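Local atomic coordinates of protein FimX (Pseudomonas aeruginosa PAO1, PDB entry 3HV8), a protein that contains an EAL domain, a modified beta/alpha barrel, that holds the ligand C2E in a pocket of the barrel. Residues S32-F37 and R56-Q61; L36-I41 and Q253-A258; Y51-R56 and L107-S112. All blocks are in the same frame, centred on the assembly; numbering follows the deposited sequence.

Interaction 1. Residues S32-F37 and R56-Q61; sequences SFRLLF and RLLNPQ. With C2E (9,9'-[(2R,3R,3aS,5S,7aR,9R,10R,10aS,12S,14aR)-3,5,10,12-tetrahydroxy-5,12-dioxidooctahydro-2H,7H-difuro[3,2-d:3',2'-j][1,3,7,9,2,8]tetraoxadiphosphacyclododecine-2,9-diyl]bis(2-amino-1,9-dihydro-6H-purin-6-one)), chain B.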
# COMPACT_ATOMS: atom_id res chain seq x y z
N SER A 32 -18.41 -10.32 2.84
CA SER A 32 -18.14 -10.32 4.27
C SER A 32 -16.72 -9.85 4.56
O SER A 32 -15.98 -10.48 5.33
CB SER A 32 -18.40 -11.68 4.89
OG SER A 32 -18.58 -11.54 6.29
N PHE A 33 -16.36 -8.75 3.91
CA PHE A 33 -15.11 -8.03 4.15
C PHE A 33 -15.45 -6.56 4.27
O PHE A 33 -16.52 -6.10 3.82
CB PHE A 33 -14.12 -8.19 2.99
CG PHE A 33 -13.57 -9.58 2.83
CD1 PHE A 33 -12.46 -9.99 3.55
CD2 PHE A 33 -14.16 -10.48 1.94
CE1 PHE A 33 -11.94 -11.25 3.39
CE2 PHE A 33 -13.64 -11.75 1.78
CZ PHE A 33 -12.52 -12.14 2.51
N ARG A 34 -14.54 -5.79 4.85
CA ARG A 34 -14.73 -4.35 4.93
C ARG A 34 -13.41 -3.67 4.57
O ARG A 34 -12.34 -4.11 5.02
CB ARG A 34 -15.15 -3.96 6.34
CG ARG A 34 -15.22 -2.46 6.58
CD ARG A 34 -15.81 -2.16 7.95
NE ARG A 34 -17.17 -2.70 8.07
CZ ARG A 34 -17.73 -3.07 9.21
NH1 ARG A 34 -18.97 -3.55 9.21
NH2 ARG A 34 -17.06 -2.97 10.35
N LEU A 35 -13.47 -2.61 3.78
CA LEU A 35 -12.30 -1.78 3.53
C LEU A 35 -12.24 -0.62 4.52
O LEU A 35 -13.24 0.08 4.76
CB LEU A 35 -12.33 -1.22 2.11
CG LEU A 35 -12.35 -2.27 1.00
CD1 LEU A 35 -12.32 -1.63 -0.37
CD2 LEU A 35 -11.19 -3.25 1.16
N LEU A 36 -11.05 -0.41 5.09
CA LEU A 36 -10.76 0.79 5.85
C LEU A 36 -9.76 1.64 5.05
O LEU A 36 -9.07 1.14 4.16
CB LEU A 36 -10.16 0.44 7.21
CG LEU A 36 -10.94 -0.58 8.05
CD1 LEU A 36 -10.19 -0.81 9.36
CD2 LEU A 36 -12.37 -0.09 8.30
N PHE A 37 -9.68 2.92 5.41
CA PHE A 37 -8.91 3.91 4.67
C PHE A 37 -8.08 4.71 5.64
O PHE A 37 -8.60 5.21 6.63
CB PHE A 37 -9.88 4.82 3.91
CG PHE A 37 -10.79 4.06 2.99
CD1 PHE A 37 -10.38 3.73 1.71
CD2 PHE A 37 -12.04 3.65 3.42
CE1 PHE A 37 -11.20 3.00 0.87
CE2 PHE A 37 -12.87 2.92 2.59
CZ PHE A 37 -12.45 2.60 1.31
N ARG A 56 -10.28 -5.76 6.22
CA ARG A 56 -10.70 -6.52 7.39
C ARG A 56 -11.68 -7.58 6.95
O ARG A 56 -12.55 -7.33 6.11
CB ARG A 56 -11.37 -5.62 8.43
CG ARG A 56 -10.51 -4.47 8.93
CD ARG A 56 -9.34 -5.00 9.75
NE ARG A 56 -8.50 -3.94 10.28
CZ ARG A 56 -7.35 -3.53 9.73
NH1 ARG A 56 -6.93 -4.09 8.60
NH2 ARG A 56 -6.66 -2.55 10.30
N LEU A 57 -11.54 -8.79 7.47
CA LEU A 57 -12.55 -9.83 7.29
C LEU A 57 -13.67 -9.58 8.31
O LEU A 57 -13.40 -9.16 9.42
CB LEU A 57 -11.92 -11.20 7.48
CG LEU A 57 -12.85 -12.39 7.73
CD1 LEU A 57 -13.63 -12.74 6.48
CD2 LEU A 57 -12.02 -13.61 8.20
N LEU A 58 -14.92 -9.79 7.91
CA LEU A 58 -16.01 -9.68 8.87
C LEU A 58 -16.41 -11.09 9.23
O LEU A 58 -16.80 -11.87 8.35
CB LEU A 58 -17.19 -8.89 8.28
CG LEU A 58 -16.90 -7.43 7.89
CD1 LEU A 58 -18.15 -6.86 7.22
CD2 LEU A 58 -16.50 -6.57 9.08
N ASN A 59 -16.22 -11.46 10.49
CA ASN A 59 -16.53 -12.82 10.92
C ASN A 59 -18.05 -13.00 11.00
O ASN A 59 -18.79 -12.03 10.85
CB ASN A 59 -15.80 -13.20 12.23
CG ASN A 59 -16.27 -12.40 13.44
OD1 ASN A 59 -15.55 -12.32 14.44
ND2 ASN A 59 -17.45 -11.81 13.36
N PRO A 60 -18.51 -14.24 11.20
CA PRO A 60 -19.97 -14.43 11.18
C PRO A 60 -20.74 -13.56 12.18
O PRO A 60 -21.95 -13.43 12.03
CB PRO A 60 -20.12 -15.92 11.49
CG PRO A 60 -18.87 -16.53 10.94
CD PRO A 60 -17.79 -15.52 11.21
N GLN A 61 -20.06 -12.95 13.16
CA GLN A 61 -20.74 -12.08 14.11
C GLN A 61 -20.63 -10.60 13.76
O GLN A 61 -21.10 -9.74 14.50
CB GLN A 61 -20.23 -12.30 15.54
CG GLN A 61 -20.60 -13.64 16.14
CD GLN A 61 -19.77 -14.77 15.57
OE1 GLN A 61 -20.31 -15.79 15.13
NE2 GLN A 61 -18.45 -14.59 15.58
P1 C2E B . 1.36 -2.98 6.41
O2P C2E B . 2.47 -2.25 5.52
O1P C2E B . 2.04 -3.37 7.66
O5' C2E B . 0.18 -2.03 6.90
C5' C2E B . 0.43 -1.19 8.04
C4' C2E B . -0.08 -1.78 9.37
O4' C2E B . 0.16 -0.82 10.43
C3' C2E B . -1.60 -1.87 9.23
O3' C2E B . -2.07 -3.04 9.91
C2' C2E B . -2.11 -0.55 9.87
O2' C2E B . -3.40 -0.66 10.43
C1' C2E B . -1.07 -0.34 10.96
N9 C2E B . -0.88 1.05 11.36
C8 C2E B . -1.27 2.18 10.68
N7 C2E B . -0.77 3.24 11.26
C5 C2E B . -0.06 2.84 12.36
C6 C2E B . 0.67 3.53 13.36
O6 C2E B . 0.82 4.76 13.35
N1 C2E B . 1.22 2.79 14.32
C2 C2E B . 1.10 1.43 14.35
N2 C2E B . 1.71 0.74 15.37
N3 C2E B . 0.43 0.78 13.43
C4 C2E B . -0.15 1.45 12.44
P11 C2E B . -3.16 -3.94 9.13
O21 C2E B . -3.58 -5.11 10.09
O11 C2E B . -4.27 -3.11 8.62
O5A C2E B . -2.38 -4.49 7.86
C5A C2E B . -1.24 -5.34 8.07
C4A C2E B . -0.74 -5.90 6.73
O4A C2E B . -1.79 -6.67 6.12
C3A C2E B . -0.39 -4.83 5.69
O3A C2E B . 0.96 -4.38 5.81
C2A C2E B . -0.48 -5.65 4.41
O2A C2E B . 0.66 -6.51 4.27
C1A C2E B . -1.67 -6.58 4.72
N91 C2E B . -2.88 -5.98 4.18
C81 C2E B . -3.75 -5.11 4.79
N71 C2E B . -4.71 -4.83 3.95
C51 C2E B . -4.55 -5.56 2.80
C61 C2E B . -5.26 -5.71 1.60
O61 C2E B . -6.25 -5.03 1.30
N11 C2E B . -4.73 -6.59 0.70
C21 C2E B . -3.58 -7.29 0.94
N21 C2E B . -3.10 -8.12 -0.03
N31 C2E B . -2.90 -7.15 2.04
C41 C2E B . -3.38 -6.31 2.97
O HOH W 1 -20.16 -11.24 8.45
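Ser32 and Leu58 close the open end of the beta hairpin formed by antiparallel strands 33-42 and 49-58 of the EAL barrel. The Ser32 hydroxyl, held anti to the backbone N (chi1 -160°), donates from OG to Leu58 O at 2.7 Å, while Leu58 N returns a bond to Ser32 O. A water donates to both Ser32 OG and Asn59 O, tying the turn after the strand to the same hydroxyl. Phe33 faces Leu57 in a non-hydrogen-bonded pair, and Leu57 CD1 makes an off-centre CH-pi contact, 4.3 Å from the centroid of the Phe33 ring. Arg34 and Arg56 form the next, hydrogen-bonded pair: Arg34 N reaches Arg56 O at 2.8 Å, and Arg56 N answers to Arg34 O at 2.9 Å. The Arg34 chain bends at chi3 (-60°), so that Leu58 CD2 sits over the centre of one guanidinium face, 3.7 Å from CZ; its NH2 forms a salt bridge with Glu64. Farther along, Leu36 places CD1 over a face of the Arg56 guanidinium. At the edge of that group both terminal nitrogens grip one ligand oxygen, with Arg56 NH1 2.8 Å from C2E O11.

Interaction 2. Residues L36-I41 and Q253-A258; sequences LFQPVI and QGPSQA. With C2E (9,9'-[(2R,3R,3aS,5S,7aR,9R,10R,10aS,12S,14aR)-3,5,10,12-tetrahydroxy-5,12-dioxidooctahydro-2H,7H-difuro[3,2-d:3',2'-j][1,3,7,9,2,8]tetraoxadiphosphacyclododecine-2,9-diyl]bis(2-amino-1,9-dihydro-6H-purin-6-one)), chain B.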
# COMPACT_ATOMS: atom_id res chain seq x y z
N LEU A 36 -11.05 -0.41 5.09
CA LEU A 36 -10.76 0.79 5.85
C LEU A 36 -9.76 1.64 5.05
O LEU A 36 -9.07 1.14 4.16
CB LEU A 36 -10.16 0.44 7.21
CG LEU A 36 -10.94 -0.58 8.05
CD1 LEU A 36 -10.19 -0.81 9.36
CD2 LEU A 36 -12.37 -0.09 8.30
N PHE A 37 -9.68 2.92 5.41
CA PHE A 37 -8.91 3.91 4.67
C PHE A 37 -8.08 4.71 5.64
O PHE A 37 -8.60 5.21 6.63
CB PHE A 37 -9.88 4.82 3.91
CG PHE A 37 -10.79 4.06 2.99
CD1 PHE A 37 -10.38 3.73 1.71
CD2 PHE A 37 -12.04 3.65 3.42
CE1 PHE A 37 -11.20 3.00 0.87
CE2 PHE A 37 -12.87 2.92 2.59
CZ PHE A 37 -12.45 2.60 1.31
N GLN A 38 -6.79 4.81 5.38
CA GLN A 38 -5.92 5.61 6.23
C GLN A 38 -5.22 6.68 5.40
O GLN A 38 -4.47 6.36 4.48
CB GLN A 38 -4.89 4.74 6.97
CG GLN A 38 -4.03 5.57 7.93
CD GLN A 38 -3.08 4.75 8.75
OE1 GLN A 38 -2.73 3.62 8.40
NE2 GLN A 38 -2.65 5.31 9.88
N PRO A 39 -5.45 7.95 5.73
CA PRO A 39 -4.93 9.01 4.86
C PRO A 39 -3.41 9.06 4.86
O PRO A 39 -2.76 8.73 5.86
CB PRO A 39 -5.52 10.30 5.47
CG PRO A 39 -5.77 9.93 6.90
CD PRO A 39 -6.23 8.49 6.86
N VAL A 40 -2.86 9.42 3.70
CA VAL A 40 -1.44 9.63 3.51
C VAL A 40 -1.28 11.12 3.21
O VAL A 40 -1.86 11.65 2.26
CB VAL A 40 -0.89 8.75 2.34
CG1 VAL A 40 0.57 9.01 2.08
CG2 VAL A 40 -1.12 7.25 2.65
N ILE A 41 -0.49 11.80 4.04
CA ILE A 41 -0.45 13.25 4.05
C ILE A 41 0.78 13.80 3.30
O ILE A 41 1.90 13.37 3.56
CB ILE A 41 -0.48 13.75 5.53
CG1 ILE A 41 -1.91 13.72 6.08
CG2 ILE A 41 0.06 15.16 5.64
CD1 ILE A 41 -2.48 12.34 6.27
N GLN A 253 -4.18 10.22 11.48
CA GLN A 253 -5.48 9.57 11.58
C GLN A 253 -5.25 8.08 11.38
O GLN A 253 -4.48 7.69 10.50
CB GLN A 253 -6.48 10.07 10.54
CG GLN A 253 -7.90 9.59 10.84
CD GLN A 253 -8.81 9.54 9.63
OE1 GLN A 253 -9.06 8.47 9.07
NE2 GLN A 253 -9.30 10.70 9.22
N GLY A 254 -5.91 7.25 12.19
CA GLY A 254 -5.84 5.81 11.99
C GLY A 254 -6.78 5.38 10.88
O GLY A 254 -7.52 6.21 10.33
N PRO A 255 -6.76 4.08 10.54
CA PRO A 255 -7.69 3.55 9.53
C PRO A 255 -9.14 3.77 9.93
O PRO A 255 -9.45 3.59 11.11
CB PRO A 255 -7.36 2.05 9.51
CG PRO A 255 -5.94 1.97 10.01
CD PRO A 255 -5.84 3.05 11.05
N SER A 256 -9.99 4.17 8.99
CA SER A 256 -11.40 4.44 9.28
C SER A 256 -12.28 3.96 8.13
O SER A 256 -11.83 3.89 6.98
CB SER A 256 -11.61 5.94 9.49
OG SER A 256 -12.99 6.28 9.43
N GLN A 257 -13.54 3.65 8.42
CA GLN A 257 -14.47 3.20 7.40
C GLN A 257 -14.79 4.28 6.38
O GLN A 257 -15.30 3.99 5.28
CB GLN A 257 -15.79 2.74 8.03
CG GLN A 257 -15.89 1.25 8.27
CD GLN A 257 -17.28 0.83 8.72
OE1 GLN A 257 -18.20 0.68 7.90
NE2 GLN A 257 -17.45 0.63 10.02
N ALA A 258 -14.51 5.53 6.73
CA ALA A 258 -14.86 6.65 5.88
C ALA A 258 -13.64 7.43 5.40
O ALA A 258 -12.66 7.58 6.13
CB ALA A 258 -15.83 7.58 6.59
P1 C2E B . 1.36 -2.98 6.41
O2P C2E B . 2.47 -2.25 5.52
O1P C2E B . 2.04 -3.37 7.66
O5' C2E B . 0.18 -2.03 6.90
C5' C2E B . 0.43 -1.19 8.04
C4' C2E B . -0.08 -1.78 9.37
O4' C2E B . 0.16 -0.82 10.43
C3' C2E B . -1.60 -1.87 9.23
O3' C2E B . -2.07 -3.04 9.91
C2' C2E B . -2.11 -0.55 9.87
O2' C2E B . -3.40 -0.66 10.43
C1' C2E B . -1.07 -0.34 10.96
N9 C2E B . -0.88 1.05 11.36
C8 C2E B . -1.27 2.18 10.68
N7 C2E B . -0.77 3.24 11.26
C5 C2E B . -0.06 2.84 12.36
C6 C2E B . 0.67 3.53 13.36
O6 C2E B . 0.82 4.76 13.35
N1 C2E B . 1.22 2.79 14.32
C2 C2E B . 1.10 1.43 14.35
N2 C2E B . 1.71 0.74 15.37
N3 C2E B . 0.43 0.78 13.43
C4 C2E B . -0.15 1.45 12.44
P11 C2E B . -3.16 -3.94 9.13
O21 C2E B . -3.58 -5.11 10.09
O11 C2E B . -4.27 -3.11 8.62
O5A C2E B . -2.38 -4.49 7.86
C5A C2E B . -1.24 -5.34 8.07
C4A C2E B . -0.74 -5.90 6.73
O4A C2E B . -1.79 -6.67 6.12
C3A C2E B . -0.39 -4.83 5.69
O3A C2E B . 0.96 -4.38 5.81
C2A C2E B . -0.48 -5.65 4.41
O2A C2E B . 0.66 -6.51 4.27
C1A C2E B . -1.67 -6.58 4.72
N91 C2E B . -2.88 -5.98 4.18
C81 C2E B . -3.75 -5.11 4.79
N71 C2E B . -4.71 -4.83 3.95
C51 C2E B . -4.55 -5.56 2.80
C61 C2E B . -5.26 -5.71 1.60
O61 C2E B . -6.25 -5.03 1.30
N11 C2E B . -4.73 -6.59 0.70
C21 C2E B . -3.58 -7.29 0.94
N21 C2E B . -3.10 -8.12 -0.03
N31 C2E B . -2.90 -7.15 2.04
C41 C2E B . -3.38 -6.31 2.97
O HOH W 2 -2.43 8.65 8.68
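Gln38 lies against Gln253, Gly254 and Pro255 where the loop after strand 246-247 of the EAL barrel returns to strand 33-42. Its CB packs on Pro255 CA. With chi1 at -177°, CG points away from the residue's own N and passes Gln253 O at 3.4 Å; the chain then continues extended. CD lies between Gln253 O and C2E C8, near both. At the tip, Gln38 OE1 approaches C2E C8 to 3.1 Å, and NE2 serves two acceptors. One is Gln253 O at 3.1 Å from NE2, lying close to the amide plane; the other is C2E N7. With one bond to the loop and one to the purine, the rotation of the amide is probably fixed, consistent with the loop carbonyl orienting an amide that also bonds the ligand. Pro255 CG comes within 3.7 Å of C2E O2', so the pocket wall includes both segments. Beside this, Phe37 and Ser256 form a single antiparallel hydrogen-bonded bridge, Phe37 N to Ser256 O at 2.8 Å and Ser256 N back to Phe37 O. Leu36 packs its CB on Pro255 CB and its CD2 on Gln257 CG. The loop turns at Ser256 in an ST turn, in which Ser256 OG accepts from Ala258 N at 3.2 Å.

Interaction 3. Residues Y51-R56 and L107-S112; sequences YEVLLR and LFVHLS. With C2E (9,9'-[(2R,3R,3aS,5S,7aR,9R,10R,10aS,12S,14aR)-3,5,10,12-tetrahydroxy-5,12-dioxidooctahydro-2H,7H-difuro[3,2-d:3',2'-j][1,3,7,9,2,8]tetraoxadiphosphacyclododecine-2,9-diyl]bis(2-amino-1,9-dihydro-6H-purin-6-one)), chain B.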
# COMPACT_ATOMS: atom_id res chain seq x y z
N TYR A 51 -5.35 7.98 0.16
CA TYR A 51 -5.61 7.04 1.25
C TYR A 51 -5.04 5.68 0.94
O TYR A 51 -5.07 5.23 -0.22
CB TYR A 51 -7.11 6.83 1.46
CG TYR A 51 -7.91 8.01 1.95
CD1 TYR A 51 -8.19 8.16 3.31
CD2 TYR A 51 -8.42 8.93 1.07
CE1 TYR A 51 -8.95 9.22 3.77
CE2 TYR A 51 -9.19 9.99 1.51
CZ TYR A 51 -9.44 10.13 2.87
OH TYR A 51 -10.22 11.19 3.31
N GLU A 52 -4.55 5.00 1.97
CA GLU A 52 -4.24 3.58 1.88
C GLU A 52 -5.46 2.77 2.23
O GLU A 52 -6.16 3.06 3.21
CB GLU A 52 -3.09 3.22 2.83
CG GLU A 52 -2.69 1.76 2.75
CD GLU A 52 -1.59 1.42 3.73
OE1 GLU A 52 -1.32 2.21 4.66
OE2 GLU A 52 -0.96 0.35 3.54
N VAL A 53 -5.72 1.75 1.43
CA VAL A 53 -6.79 0.78 1.67
C VAL A 53 -6.26 -0.38 2.52
O VAL A 53 -5.20 -0.95 2.23
CB VAL A 53 -7.33 0.24 0.34
CG1 VAL A 53 -8.39 -0.82 0.57
CG2 VAL A 53 -7.90 1.40 -0.51
N LEU A 54 -6.98 -0.70 3.59
CA LEU A 54 -6.63 -1.81 4.48
C LEU A 54 -7.82 -2.72 4.66
O LEU A 54 -8.95 -2.26 4.85
CB LEU A 54 -6.16 -1.29 5.84
CG LEU A 54 -4.89 -0.42 5.79
CD1 LEU A 54 -4.71 0.38 7.07
CD2 LEU A 54 -3.66 -1.25 5.49
N LEU A 55 -7.58 -4.02 4.59
CA LEU A 55 -8.65 -5.02 4.56
C LEU A 55 -9.00 -5.61 5.92
O LEU A 55 -8.11 -5.93 6.70
CB LEU A 55 -8.24 -6.17 3.65
CG LEU A 55 -9.28 -7.28 3.51
CD1 LEU A 55 -10.54 -6.75 2.83
CD2 LEU A 55 -8.69 -8.43 2.72
N ARG A 56 -10.28 -5.76 6.22
CA ARG A 56 -10.70 -6.52 7.39
C ARG A 56 -11.68 -7.58 6.95
O ARG A 56 -12.55 -7.33 6.11
CB ARG A 56 -11.37 -5.62 8.43
CG ARG A 56 -10.51 -4.47 8.93
CD ARG A 56 -9.34 -5.00 9.75
NE ARG A 56 -8.50 -3.94 10.28
CZ ARG A 56 -7.35 -3.53 9.73
NH1 ARG A 56 -6.93 -4.09 8.60
NH2 ARG A 56 -6.66 -2.55 10.30
N LEU A 107 -5.95 6.00 -4.32
CA LEU A 107 -5.92 4.90 -3.35
C LEU A 107 -4.69 4.03 -3.53
O LEU A 107 -4.34 3.67 -4.65
CB LEU A 107 -7.17 4.02 -3.49
CG LEU A 107 -8.51 4.67 -3.13
CD1 LEU A 107 -9.62 3.62 -3.26
CD2 LEU A 107 -8.47 5.27 -1.71
N PHE A 108 -4.05 3.72 -2.41
CA PHE A 108 -2.92 2.79 -2.35
C PHE A 108 -3.45 1.43 -1.95
O PHE A 108 -4.06 1.28 -0.87
CB PHE A 108 -1.90 3.27 -1.31
CG PHE A 108 -1.10 4.48 -1.74
CD1 PHE A 108 0.26 4.37 -1.99
CD2 PHE A 108 -1.70 5.72 -1.88
CE1 PHE A 108 1.01 5.47 -2.38
CE2 PHE A 108 -0.96 6.82 -2.28
CZ PHE A 108 0.40 6.69 -2.53
N VAL A 109 -3.27 0.44 -2.83
CA VAL A 109 -3.89 -0.87 -2.66
C VAL A 109 -2.83 -1.95 -2.63
O VAL A 109 -2.00 -2.04 -3.55
CB VAL A 109 -4.89 -1.14 -3.82
CG1 VAL A 109 -5.46 -2.56 -3.73
CG2 VAL A 109 -5.99 -0.09 -3.83
N HIS A 110 -2.85 -2.78 -1.60
CA HIS A 110 -1.89 -3.87 -1.45
C HIS A 110 -2.11 -4.99 -2.46
O HIS A 110 -3.26 -5.30 -2.83
CB HIS A 110 -2.01 -4.48 -0.06
CG HIS A 110 -1.50 -3.60 1.04
ND1 HIS A 110 -0.15 -3.43 1.29
CD2 HIS A 110 -2.15 -2.88 1.98
CE1 HIS A 110 0.00 -2.63 2.33
NE2 HIS A 110 -1.19 -2.28 2.76
N LEU A 111 -1.01 -5.60 -2.89
CA LEU A 111 -1.05 -6.85 -3.64
C LEU A 111 -0.31 -7.94 -2.88
O LEU A 111 0.82 -7.73 -2.42
CB LEU A 111 -0.41 -6.68 -5.02
CG LEU A 111 -1.16 -5.75 -5.97
CD1 LEU A 111 -0.37 -5.64 -7.28
CD2 LEU A 111 -2.61 -6.21 -6.22
N SER A 112 -0.91 -9.12 -2.77
CA SER A 112 -0.20 -10.27 -2.22
C SER A 112 0.79 -10.83 -3.24
O SER A 112 0.72 -10.53 -4.44
CB SER A 112 -1.18 -11.38 -1.83
OG SER A 112 -1.75 -11.96 -2.99
P1 C2E B . 1.36 -2.98 6.41
O2P C2E B . 2.47 -2.25 5.52
O1P C2E B . 2.04 -3.37 7.66
O5' C2E B . 0.18 -2.03 6.90
C5' C2E B . 0.43 -1.19 8.04
C4' C2E B . -0.08 -1.78 9.37
O4' C2E B . 0.16 -0.82 10.43
C3' C2E B . -1.60 -1.87 9.23
O3' C2E B . -2.07 -3.04 9.91
C2' C2E B . -2.11 -0.55 9.87
O2' C2E B . -3.40 -0.66 10.43
C1' C2E B . -1.07 -0.34 10.96
N9 C2E B . -0.88 1.05 11.36
C8 C2E B . -1.27 2.18 10.68
N7 C2E B . -0.77 3.24 11.26
C5 C2E B . -0.06 2.84 12.36
C6 C2E B . 0.67 3.53 13.36
O6 C2E B . 0.82 4.76 13.35
N1 C2E B . 1.22 2.79 14.32
C2 C2E B . 1.10 1.43 14.35
N2 C2E B . 1.71 0.74 15.37
N3 C2E B . 0.43 0.78 13.43
C4 C2E B . -0.15 1.45 12.44
P11 C2E B . -3.16 -3.94 9.13
O21 C2E B . -3.58 -5.11 10.09
O11 C2E B . -4.27 -3.11 8.62
O5A C2E B . -2.38 -4.49 7.86
C5A C2E B . -1.24 -5.34 8.07
C4A C2E B . -0.74 -5.90 6.73
O4A C2E B . -1.79 -6.67 6.12
C3A C2E B . -0.39 -4.83 5.69
O3A C2E B . 0.96 -4.38 5.81
C2A C2E B . -0.48 -5.65 4.41
O2A C2E B . 0.66 -6.51 4.27
C1A C2E B . -1.67 -6.58 4.72
N91 C2E B . -2.88 -5.98 4.18
C81 C2E B . -3.75 -5.11 4.79
N71 C2E B . -4.71 -4.83 3.95
C51 C2E B . -4.55 -5.56 2.80
C61 C2E B . -5.26 -5.71 1.60
O61 C2E B . -6.25 -5.03 1.30
N11 C2E B . -4.73 -6.59 0.70
C21 C2E B . -3.58 -7.29 0.94
N21 C2E B . -3.10 -8.12 -0.03
N31 C2E B . -2.90 -7.15 2.04
C41 C2E B . -3.38 -6.31 2.97
O HOH W 3 -5.13 -2.71 0.12
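The backbones of Tyr51-Val53 and Leu107-Val109 run side by side as parallel strands, their axes 4.6 Å apart at closest and inclined by 32°. Phe108 is bonded through both its backbone N and its backbone O: N donates to Tyr51 O at 2.8 Å, in the carbonyl plane, and O accepts from Val53 N at 2.9 Å. Val53 turns its side chain to the neighbouring strand, CG2 touching Leu107 CD1 at 3.9 Å and also meeting Val109 CG2. On the sheet face carrying Glu52 and Phe108, Glu52 is fully extended (chi1 -178°), which carries OE2 to His110 NE2 at 2.8 Å. The bond is weak, bent to 124° at the hydrogen. Gln142 also donates to OE2, while Lys193 and Gln248 hold OE1, so four residues fix the carboxylate. Glu52-Leu54 corresponds to the Glu-Ala-Leu signature that names the family.

The His110 imidazole packs under the ligand sugar, C2E C2A lying over the centre of one ring face, 3.7 Å above the plane, and Leu54 CD2 comes to the ring edge. One water ties the strands to the base by donating to Val53 O and C2E O61 and accepting from His110 N. Leu55 N donates to C2E N71 at 3.1 Å, and Leu55 O accepts from Arg56 NH1 at 2.9 Å, which steadies the guanidinium.

This buried contact joins two strands of the barrel wall linked by a chain that includes helix 80-96. That helix packs on the outward residues, Ser91 against Val53 and Leu95 against Leu107, while strand 33-42 flanks strand 49-58 on one side and strand 139-144 continues the sheet beyond strand 105-110.

From the N terminus, the chain enters strand 33-42, turns back along strand 49-58, and interaction 1 closes this short hairpin loop. Strand 49-58 then serves again: interaction 3 pairs its middle with strand 105-110, closing a longer loop that includes helix 80-96. Because their segments alternate along the chain, interactions 1 and 3 cross, with Arg56 common to both. Interaction 2 starts from the same strand as interaction 1, sharing Leu36 and Phe37, but closes much later at residues 253-258, so that interaction 3 is nested inside its loop. Together they tie strand 33-42 to its antiparallel partner 49-58, that strand to the parallel strand 105-110, and the 253-258 loop to strand 33-42, around C2E.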